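Local coordinates for CAMK/CAMK2 protein kinase (Salpingoeca rosetta, PDB 5IG1), which probably phosphorylates protein serines and threonines with ATP under calcium/calmodulin control, this piece containing the kinase domain of the longer enzyme, at residues L73-I78 and I125-Q130; D196-V201 and K262-V267; V206-L211 and E251-M256; L211-P216 and V285-T290. All blocks are in the same frame, centred on the assembly; numbering follows the deposited sequence.

Contact 1: residues L73-I78 and I125-Q130; sequences LQHEHI and ILSALQ
The loop between helix αC and strand β4 of the protein kinase fold meets helix αE (115-134) here, with H75, H77 and I78 laid around S127 and A128. H75 through I78 form a type I beta turn, with I78 N bonded to H75 O. The H75 ring spreads over the helix surface: A128 CA lies above one face in a CH-pi contact, 4.0 Å from the ring centroid and 27° off its normal, while S127 OG approaches the ring edge near CE1. The ring, its CG anti to the backbone N (chi1 -168°), also folds back on its own turn and accepts a bond from H77 N at ND1 (3.0 Å, 164°), which helps fix its rotation. S127 OG faces the H77 ring obliquely, 3.4 Å from H77 CD2, but its hydrogen bond goes to Q124 O within αE. H77 ND1 bonds to V158 O, so the same turn is also fastened to strand 158-160. A128 offers just a methyl, and this lets the loop backbone come close: H77 and A128 are 5.3 Å apart between CA atoms. The A128 methyl abuts both H77 O and the I78 side chain, with CB 3.7 Å from I78 CG1.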
# COMPACT_ATOMS: atom_id res chain seq x y z
N LEU A 73 14.27 4.88 -2.13
CA LEU A 73 13.30 4.45 -3.12
C LEU A 73 13.04 5.57 -4.12
O LEU A 73 12.51 6.63 -3.76
CB LEU A 73 11.99 4.04 -2.45
CG LEU A 73 12.08 2.77 -1.62
CD1 LEU A 73 10.78 2.53 -0.87
CD2 LEU A 73 12.40 1.60 -2.53
N GLN A 74 13.41 5.34 -5.38
CA GLN A 74 13.06 6.24 -6.48
C GLN A 74 12.41 5.41 -7.58
O GLN A 74 13.10 4.77 -8.38
CB GLN A 74 14.27 7.00 -7.01
CG GLN A 74 13.93 8.00 -8.11
CD GLN A 74 15.14 8.81 -8.57
OE1 GLN A 74 16.23 8.68 -8.01
NE2 GLN A 74 14.95 9.64 -9.58
N HIS A 75 11.07 5.42 -7.61
CA HIS A 75 10.31 4.63 -8.57
C HIS A 75 9.05 5.39 -8.95
O HIS A 75 8.51 6.16 -8.15
CB HIS A 75 9.96 3.25 -8.01
CG HIS A 75 9.44 2.29 -9.04
ND1 HIS A 75 8.10 2.15 -9.31
CD2 HIS A 75 10.08 1.42 -9.85
CE1 HIS A 75 7.94 1.24 -10.25
NE2 HIS A 75 9.13 0.78 -10.59
N GLU A 76 8.58 5.16 -10.17
CA GLU A 76 7.41 5.87 -10.67
C GLU A 76 6.17 5.56 -9.83
O GLU A 76 5.33 6.45 -9.60
CB GLU A 76 7.18 5.52 -12.14
CG GLU A 76 5.84 5.97 -12.71
CD GLU A 76 5.67 7.47 -12.72
OE1 GLU A 76 4.69 7.97 -12.12
OE2 GLU A 76 6.52 8.16 -13.32
N HIS A 77 6.04 4.33 -9.36
CA HIS A 77 4.85 3.90 -8.63
C HIS A 77 5.07 3.84 -7.13
O HIS A 77 4.36 3.11 -6.42
CB HIS A 77 4.37 2.56 -9.18
CG HIS A 77 4.05 2.62 -10.64
ND1 HIS A 77 3.04 3.41 -11.15
CD2 HIS A 77 4.66 2.05 -11.71
CE1 HIS A 77 3.01 3.29 -12.46
NE2 HIS A 77 3.99 2.47 -12.83
N ILE A 78 6.04 4.60 -6.63
CA ILE A 78 6.25 4.82 -5.21
C ILE A 78 6.23 6.33 -5.00
O ILE A 78 7.00 7.05 -5.65
CB ILE A 78 7.58 4.23 -4.73
CG1 ILE A 78 7.61 2.72 -4.94
CG2 ILE A 78 7.82 4.57 -3.27
CD1 ILE A 78 8.94 2.12 -4.61
N ILE A 125 1.41 -1.78 -8.77
CA ILE A 125 1.76 -2.17 -7.40
C ILE A 125 2.92 -3.15 -7.42
O ILE A 125 3.91 -3.00 -6.69
CB ILE A 125 0.53 -2.76 -6.68
CG1 ILE A 125 -0.60 -1.73 -6.63
CG2 ILE A 125 0.91 -3.24 -5.28
CD1 ILE A 125 -1.90 -2.31 -6.15
N LEU A 126 2.83 -4.17 -8.27
CA LEU A 126 3.86 -5.20 -8.33
C LEU A 126 5.19 -4.63 -8.78
O LEU A 126 6.24 -5.03 -8.28
CB LEU A 126 3.43 -6.34 -9.25
CG LEU A 126 2.45 -7.35 -8.65
CD1 LEU A 126 2.06 -8.39 -9.68
CD2 LEU A 126 3.05 -8.02 -7.42
N SER A 127 5.19 -3.70 -9.75
CA SER A 127 6.47 -3.15 -10.21
C SER A 127 7.13 -2.33 -9.11
O SER A 127 8.34 -2.46 -8.86
CB SER A 127 6.26 -2.32 -11.47
OG SER A 127 5.40 -1.22 -11.23
N ALA A 128 6.34 -1.49 -8.42
CA ALA A 128 6.86 -0.78 -7.26
C ALA A 128 7.44 -1.75 -6.24
O ALA A 128 8.54 -1.54 -5.72
CB ALA A 128 5.75 0.07 -6.64
N LEU A 129 6.71 -2.84 -5.95
CA LEU A 129 7.20 -3.84 -5.02
C LEU A 129 8.48 -4.50 -5.52
O LEU A 129 9.34 -4.86 -4.71
CB LEU A 129 6.14 -4.91 -4.79
CG LEU A 129 5.08 -4.56 -3.75
CD1 LEU A 129 4.45 -5.84 -3.29
CD2 LEU A 129 5.73 -3.81 -2.59
N GLN A 130 8.61 -4.68 -6.83
CA GLN A 130 9.84 -5.25 -7.38
C GLN A 130 11.02 -4.32 -7.10
O GLN A 130 12.12 -4.78 -6.79
CB GLN A 130 9.70 -5.49 -8.88
CG GLN A 130 10.94 -6.10 -9.51
CD GLN A 130 10.77 -6.37 -10.99
OE1 GLN A 130 11.03 -7.48 -11.46
NE2 GLN A 130 10.34 -5.36 -11.74

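Contact 2: residues D196-V201 and K262-V267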
# COMPACT_ATOMS: atom_id res chain seq x y z
N ASP A 196 10.01 -12.48 5.22
CA ASP A 196 10.80 -11.85 4.16
C ASP A 196 9.85 -11.06 3.26
O ASP A 196 8.74 -10.69 3.68
CB ASP A 196 11.59 -12.92 3.39
CG ASP A 196 10.70 -13.98 2.75
OD1 ASP A 196 9.62 -14.27 3.30
OD2 ASP A 196 11.09 -14.51 1.69
N THR A 197 10.28 -10.79 2.02
CA THR A 197 9.46 -10.01 1.10
C THR A 197 8.16 -10.71 0.74
O THR A 197 7.20 -10.04 0.35
CB THR A 197 10.24 -9.72 -0.19
OG1 THR A 197 10.54 -10.95 -0.86
CG2 THR A 197 11.52 -8.97 0.11
N ALA A 198 8.10 -12.04 0.87
CA ALA A 198 6.90 -12.78 0.50
C ALA A 198 5.65 -12.23 1.19
O ALA A 198 4.55 -12.33 0.64
CB ALA A 198 7.06 -14.26 0.83
N VAL A 199 5.81 -11.62 2.37
CA VAL A 199 4.64 -11.10 3.07
C VAL A 199 3.94 -10.05 2.22
O VAL A 199 2.71 -10.06 2.09
CB VAL A 199 5.03 -10.56 4.47
CG1 VAL A 199 5.78 -11.62 5.25
CG2 VAL A 199 5.84 -9.31 4.40
N ASP A 200 4.71 -9.16 1.58
CA ASP A 200 4.11 -8.20 0.66
C ASP A 200 3.30 -8.92 -0.41
O ASP A 200 2.14 -8.56 -0.67
CB ASP A 200 5.18 -7.32 0.04
CG ASP A 200 5.75 -6.31 1.03
OD1 ASP A 200 5.06 -6.04 2.03
OD2 ASP A 200 6.86 -5.80 0.80
N VAL A 201 3.87 -9.98 -1.00
CA VAL A 201 3.14 -10.74 -2.02
C VAL A 201 1.80 -11.19 -1.47
O VAL A 201 0.76 -11.06 -2.13
CB VAL A 201 3.98 -11.93 -2.51
CG1 VAL A 201 3.12 -12.86 -3.35
CG2 VAL A 201 5.18 -11.43 -3.31
N LYS A 262 8.04 -20.07 0.95
CA LYS A 262 8.96 -20.67 -0.02
C LYS A 262 8.23 -21.03 -1.31
O LYS A 262 8.78 -20.84 -2.40
CB LYS A 262 9.64 -21.89 0.59
CG LYS A 262 10.04 -21.69 2.05
CD LYS A 262 10.76 -22.90 2.59
CE LYS A 262 12.21 -22.90 2.14
NZ LYS A 262 12.89 -21.66 2.60
N ARG A 263 7.01 -21.55 -1.20
CA ARG A 263 6.22 -21.87 -2.38
C ARG A 263 5.46 -20.66 -2.92
O ARG A 263 4.62 -20.82 -3.80
CB ARG A 263 5.23 -23.00 -2.08
CG ARG A 263 5.88 -24.32 -1.68
CD ARG A 263 4.84 -25.37 -1.37
NE ARG A 263 5.46 -26.63 -0.96
CZ ARG A 263 4.78 -27.73 -0.65
NH1 ARG A 263 3.45 -27.74 -0.70
NH2 ARG A 263 5.43 -28.83 -0.29
N ARG A 264 5.74 -19.47 -2.40
CA ARG A 264 5.06 -18.26 -2.83
C ARG A 264 5.88 -17.53 -3.88
O ARG A 264 7.10 -17.38 -3.70
CB ARG A 264 4.81 -17.33 -1.64
CG ARG A 264 3.76 -16.28 -1.90
CD ARG A 264 2.82 -16.19 -0.71
NE ARG A 264 3.43 -15.43 0.37
CZ ARG A 264 3.31 -15.74 1.65
NH1 ARG A 264 2.61 -16.80 2.03
NH2 ARG A 264 3.91 -14.98 2.56
N PRO A 265 5.27 -17.09 -4.97
CA PRO A 265 6.04 -16.44 -6.03
C PRO A 265 6.69 -15.16 -5.54
O PRO A 265 6.14 -14.43 -4.71
CB PRO A 265 4.99 -16.15 -7.11
CG PRO A 265 3.86 -17.07 -6.81
CD PRO A 265 3.85 -17.23 -5.33
N THR A 266 7.88 -14.89 -6.07
CA THR A 266 8.46 -13.58 -5.91
C THR A 266 7.71 -12.57 -6.78
O THR A 266 6.92 -12.94 -7.66
CB THR A 266 9.94 -13.59 -6.31
OG1 THR A 266 10.03 -13.60 -7.74
CG2 THR A 266 10.62 -14.82 -5.75
N VAL A 267 7.95 -11.29 -6.52
CA VAL A 267 7.26 -10.26 -7.29
C VAL A 267 7.68 -10.30 -8.76
O VAL A 267 6.87 -10.00 -9.65
CB VAL A 267 7.51 -8.88 -6.66
CG1 VAL A 267 7.16 -7.79 -7.63
CG2 VAL A 267 6.69 -8.73 -5.39
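R264 and A198 make the polar half of this contact, V201 and V267 the apolar half. In the polar half, the guanidinium of R264 presents its NE and NH2 side to a single backbone acceptor, A198 O, which lies at the edge of the group near its plane. Both bonds are weak: NE to A198 O and NH2 to A198 O each measure 3.3 Å, with angles of 147° and 144°. The same NH2 forms a salt bridge with E188, the glutamate of the APE-type motif (SPE here) that closes the activation segment, and NH1 bonds to E258 O. This is the Arg-Glu pair familiar in protein kinases. A leucine in place of R264 would probably leave E188 without its charged mate and the carbonyls of A198 and E258 without these donors.

The remaining contacts are van der Waals. The A198 methyl lies beside the NE/NH2 side of the guanidinium, 3.7 Å from R264 NH2. A chi1 of -162° swings R264 CG away from its own N and against V201 CG1, and bends further out turn the guanidinium back to A198. V201 CG2 lies 3.4 Å from P265 O and 3.7 Å from V267 CG2.

The first turn of helix αF (198-213) is thus held against the loop that follows helix 247-256. T266 N-caps helix 267-271, helix 187-190 adjoins A198 and V199 through E188, and helix 115-134 covers V267 with Q130 and H133.

Contact 3: residues V206-L211 and E251-M256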
# COMPACT_ATOMS: atom_id res chain seq x y z
N VAL A 206 -4.37 -10.61 -1.29
CA VAL A 206 -5.56 -10.13 -0.61
C VAL A 206 -6.11 -8.91 -1.32
O VAL A 206 -7.33 -8.75 -1.47
CB VAL A 206 -5.24 -9.83 0.87
CG1 VAL A 206 -6.49 -9.41 1.61
CG2 VAL A 206 -4.62 -11.06 1.52
N ILE A 207 -5.22 -8.03 -1.78
CA ILE A 207 -5.66 -6.83 -2.48
C ILE A 207 -6.27 -7.20 -3.82
O ILE A 207 -7.36 -6.74 -4.18
CB ILE A 207 -4.47 -5.86 -2.65
CG1 ILE A 207 -4.05 -5.30 -1.29
CG2 ILE A 207 -4.79 -4.74 -3.63
CD1 ILE A 207 -2.76 -4.52 -1.35
N LEU A 208 -5.59 -8.08 -4.57
CA LEU A 208 -6.07 -8.45 -5.89
C LEU A 208 -7.47 -9.05 -5.81
O LEU A 208 -8.38 -8.64 -6.54
CB LEU A 208 -5.08 -9.42 -6.54
CG LEU A 208 -5.48 -10.03 -7.88
CD1 LEU A 208 -5.94 -8.95 -8.85
CD2 LEU A 208 -4.33 -10.84 -8.47
N TYR A 209 -7.66 -10.00 -4.89
CA TYR A 209 -8.97 -10.54 -4.56
C TYR A 209 -10.01 -9.43 -4.45
O TYR A 209 -11.02 -9.45 -5.16
CB TYR A 209 -8.87 -11.31 -3.24
CG TYR A 209 -10.03 -12.21 -2.90
CD1 TYR A 209 -11.18 -11.71 -2.32
CD2 TYR A 209 -9.95 -13.58 -3.11
CE1 TYR A 209 -12.24 -12.53 -1.99
CE2 TYR A 209 -11.01 -14.41 -2.78
CZ TYR A 209 -12.15 -13.88 -2.22
OH TYR A 209 -13.20 -14.70 -1.89
N ILE A 210 -9.75 -8.44 -3.60
CA ILE A 210 -10.70 -7.34 -3.44
C ILE A 210 -10.94 -6.67 -4.79
O ILE A 210 -12.09 -6.52 -5.23
CB ILE A 210 -10.21 -6.35 -2.38
CG1 ILE A 210 -9.87 -7.09 -1.09
CG2 ILE A 210 -11.28 -5.31 -2.11
CD1 ILE A 210 -9.13 -6.25 -0.08
N LEU A 211 -9.85 -6.32 -5.48
CA LEU A 211 -9.93 -5.67 -6.78
C LEU A 211 -10.86 -6.40 -7.74
O LEU A 211 -11.42 -5.77 -8.63
CB LEU A 211 -8.53 -5.57 -7.40
CG LEU A 211 -7.57 -4.51 -6.85
CD1 LEU A 211 -6.24 -4.51 -7.60
CD2 LEU A 211 -8.22 -3.14 -6.95
N GLU A 251 -6.06 -18.38 -10.36
CA GLU A 251 -4.80 -19.07 -10.12
C GLU A 251 -3.74 -18.11 -9.60
O GLU A 251 -2.94 -18.48 -8.73
CB GLU A 251 -4.33 -19.75 -11.41
CG GLU A 251 -5.17 -20.95 -11.81
CD GLU A 251 -4.82 -21.49 -13.18
OE1 GLU A 251 -3.87 -20.96 -13.80
OE2 GLU A 251 -5.50 -22.44 -13.64
N LEU A 252 -3.73 -16.88 -10.10
CA LEU A 252 -2.76 -15.89 -9.63
C LEU A 252 -2.97 -15.60 -8.15
O LEU A 252 -2.00 -15.51 -7.38
CB LEU A 252 -2.87 -14.61 -10.45
CG LEU A 252 -1.87 -13.51 -10.10
CD1 LEU A 252 -0.45 -14.03 -10.23
CD2 LEU A 252 -2.05 -12.26 -10.97
N ILE A 253 -4.23 -15.47 -7.72
CA ILE A 253 -4.52 -15.25 -6.31
C ILE A 253 -4.14 -16.47 -5.48
O ILE A 253 -3.54 -16.35 -4.41
CB ILE A 253 -6.00 -14.88 -6.12
CG1 ILE A 253 -6.31 -13.56 -6.81
CG2 ILE A 253 -6.34 -14.83 -4.64
CD1 ILE A 253 -7.79 -13.22 -6.82
N LYS A 254 -4.49 -17.67 -5.97
CA LYS A 254 -4.10 -18.89 -5.27
C LYS A 254 -2.59 -18.93 -5.05
O LYS A 254 -2.11 -19.38 -4.00
CB LYS A 254 -4.55 -20.13 -6.05
CG LYS A 254 -6.02 -20.49 -5.87
CD LYS A 254 -6.25 -21.33 -4.62
CE LYS A 254 -7.73 -21.67 -4.45
NZ LYS A 254 -8.01 -22.28 -3.11
N ALA A 255 -1.82 -18.44 -6.03
CA ALA A 255 -0.37 -18.45 -5.90
C ALA A 255 0.10 -17.38 -4.93
O ALA A 255 0.96 -17.64 -4.07
CB ALA A 255 0.28 -18.25 -7.27
N MET A 256 -0.45 -16.16 -5.04
CA MET A 256 -0.08 -15.09 -4.12
C MET A 256 -0.48 -15.41 -2.69
O MET A 256 0.16 -14.92 -1.75
CB MET A 256 -0.73 -13.78 -4.56
CG MET A 256 -0.21 -13.23 -5.87
SD MET A 256 -0.99 -11.66 -6.27
CE MET A 256 -0.16 -11.27 -7.80
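L208 and I253 interlock at the centre of this contact. L208 CD2 reaches between three side chains of the facing helix: it lies 3.7 Å from L252 CD2, 3.8 Å from I253 CG1 and 4.1 Å from M256 SD. L208 and L252 cross at about a right angle and touch through one methyl each. Because L208 chi1 is 174°, its branch points out over the neighbouring helix. I253 works in the opposite direction: its CD1 reaches the backbone of helix 198-213 and comes to rest 3.7 Å from Y209 CA, while its other branch, CG2, meets the edge of the Y209 ring 4.1 Å from Y209 CD2. The tyrosine thus turns its rim, not its face, to the isoleucine.

These side chains fill the interface between αF and αH, two helices of the C-terminal lobe of the kinase. The two segments run nearly antiparallel, 154° between their directions, with axes 9.5 Å apart at closest approach. Their contact is apolar and buried, with no hydrogen bond across it.

Further out, M122 of helix 115-134 touches both L208 and M256, bordering the cluster on the αE side. W275 of helix 274-277 packs on L208 and L252, and I276 adds to the cover over L252. The polar end of Y209 leaves the apolar cluster: OH bonds to D236 O, and the ring meets that of W242 with the planes at about 50°, two partners that probably restrict the swing of the ring from which I253 CG2 takes its contact.

Contact 4: residues L211-P216 and V285-T290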
# COMPACT_ATOMS: atom_id res chain seq x y z
N LEU A 211 -9.85 -6.32 -5.48
CA LEU A 211 -9.93 -5.67 -6.78
C LEU A 211 -10.86 -6.40 -7.74
O LEU A 211 -11.42 -5.77 -8.63
CB LEU A 211 -8.53 -5.57 -7.40
CG LEU A 211 -7.57 -4.51 -6.85
CD1 LEU A 211 -6.24 -4.51 -7.60
CD2 LEU A 211 -8.22 -3.14 -6.95
N LEU A 212 -11.04 -7.71 -7.56
CA LEU A 212 -11.89 -8.46 -8.48
C LEU A 212 -13.34 -8.52 -8.02
O LEU A 212 -14.24 -8.46 -8.87
CB LEU A 212 -11.35 -9.87 -8.66
CG LEU A 212 -9.93 -9.90 -9.23
CD1 LEU A 212 -9.49 -11.31 -9.56
CD2 LEU A 212 -9.85 -9.01 -10.46
N VAL A 213 -13.61 -8.62 -6.72
CA VAL A 213 -14.97 -8.87 -6.25
C VAL A 213 -15.46 -7.86 -5.23
O VAL A 213 -16.68 -7.82 -4.97
CB VAL A 213 -15.13 -10.30 -5.67
CG1 VAL A 213 -15.03 -11.36 -6.79
CG2 VAL A 213 -14.10 -10.56 -4.56
N GLY A 214 -14.61 -7.05 -4.59
CA GLY A 214 -15.10 -6.02 -3.71
C GLY A 214 -15.19 -6.38 -2.25
O GLY A 214 -15.64 -5.55 -1.46
N TYR A 215 -14.77 -7.58 -1.87
CA TYR A 215 -14.77 -8.00 -0.47
C TYR A 215 -13.51 -8.80 -0.22
O TYR A 215 -12.95 -9.39 -1.15
CB TYR A 215 -16.01 -8.85 -0.13
CG TYR A 215 -16.19 -10.08 -0.98
CD1 TYR A 215 -15.61 -11.28 -0.61
CD2 TYR A 215 -16.97 -10.05 -2.12
CE1 TYR A 215 -15.78 -12.42 -1.38
CE2 TYR A 215 -17.15 -11.19 -2.89
CZ TYR A 215 -16.55 -12.37 -2.51
OH TYR A 215 -16.73 -13.49 -3.27
N PRO A 216 -13.02 -8.82 1.02
CA PRO A 216 -11.74 -9.48 1.30
C PRO A 216 -11.91 -10.98 1.41
O PRO A 216 -13.01 -11.47 1.73
CB PRO A 216 -11.32 -8.87 2.65
CG PRO A 216 -12.63 -8.55 3.31
CD PRO A 216 -13.57 -8.16 2.22
N VAL A 285 -15.21 -8.03 -19.24
CA VAL A 285 -16.56 -7.64 -18.87
C VAL A 285 -16.52 -6.71 -17.67
O VAL A 285 -15.65 -6.83 -16.79
CB VAL A 285 -17.42 -8.89 -18.60
CG1 VAL A 285 -16.99 -9.59 -17.32
CG2 VAL A 285 -18.90 -8.52 -18.54
N HIS A 286 -17.43 -5.75 -17.65
CA HIS A 286 -17.55 -4.82 -16.53
C HIS A 286 -18.13 -5.53 -15.31
O HIS A 286 -19.14 -6.24 -15.41
CB HIS A 286 -18.45 -3.65 -16.94
CG HIS A 286 -18.91 -2.81 -15.79
ND1 HIS A 286 -18.13 -1.80 -15.25
CD2 HIS A 286 -20.06 -2.81 -15.09
CE1 HIS A 286 -18.79 -1.22 -14.27
NE2 HIS A 286 -19.97 -1.82 -14.15
N ARG A 287 -17.49 -5.33 -14.15
CA ARG A 287 -17.92 -5.97 -12.91
C ARG A 287 -18.59 -4.92 -12.01
O ARG A 287 -17.98 -4.36 -11.11
CB ARG A 287 -16.75 -6.64 -12.19
CG ARG A 287 -15.68 -7.16 -13.10
CD ARG A 287 -14.81 -8.20 -12.39
NE ARG A 287 -15.39 -9.53 -12.50
CZ ARG A 287 -16.05 -10.14 -11.52
NH1 ARG A 287 -16.20 -9.53 -10.35
NH2 ARG A 287 -16.55 -11.35 -11.71
N GLN A 288 -19.89 -4.69 -12.26
CA GLN A 288 -20.61 -3.74 -11.42
C GLN A 288 -20.81 -4.27 -10.00
O GLN A 288 -20.76 -3.49 -9.03
CB GLN A 288 -21.96 -3.40 -12.06
CG GLN A 288 -22.75 -2.33 -11.31
CD GLN A 288 -22.04 -0.99 -11.27
OE1 GLN A 288 -21.37 -0.60 -12.22
NE2 GLN A 288 -22.18 -0.28 -10.16
N ALA A 289 -21.02 -5.58 -9.86
CA ALA A 289 -21.12 -6.17 -8.53
C ALA A 289 -19.87 -5.88 -7.71
O ALA A 289 -19.95 -5.58 -6.52
CB ALA A 289 -21.34 -7.68 -8.64
N THR A 290 -18.69 -5.95 -8.35
CA THR A 290 -17.46 -5.63 -7.64
C THR A 290 -17.47 -4.19 -7.15
O THR A 290 -16.95 -3.89 -6.07
CB THR A 290 -16.26 -5.88 -8.55
OG1 THR A 290 -16.23 -7.26 -8.94
CG2 THR A 290 -14.96 -5.54 -7.82
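The R287 guanidinium has T290 OG1 at its edge, in plane, with L212 O and V213 CG1 obliquely placed about it; on the other side of V213, CG2 lies over one face of the Y215 ring, 3.5 Å above its plane and offset toward the rim. The contact joins the end of helix αF to the N-terminal turn of helix 288-302, the start of the CaMKII regulatory segment by sequence, where T290 probably corresponds to the autophosphorylated threonine of its relatives. R287, the N-cap residue, bends at chi3 (86°), and this turns NH1 onto L212 O in a weak bond (2.7 Å, 117°). NH2 reaches E241 O, a second hold on the guanidinium. An alanine at R287 is likely to leave the E241 and L212 carbonyls without this shared donor group. T290 OG1 is modelled so close to L212 O that the exact geometry is doubtful. Beyond V213, G214 leaves the helix with positive phi, its N 3.6 Å from T290 CG2. The backbones also meet directly, in a CA-H...O contact of 3.5 Å from T290 CA to V213 O, nearly straight at 167°.

From the N terminus, contact 1 comes first: it closes the span that carries the chain from the αC-β4 loop through the later small-lobe strands into αE, and is complete before the others begin. Contact 2 opens at the start of αF and closes beyond αH; contact 3 lies wholly within that span. Contact 4 opens at the end of αF, sharing L211 with contact 3, and closes last, so it crosses both. Helix 198-213 is therefore common to contacts 2, 3 and 4. V267 touches L126 and Q130, joining contact 2 to αE of contact 1, while R264 CD reaches M256 O and I253 CD1 reaches L212 CD1, carrying the packing on through contacts 3 and 4.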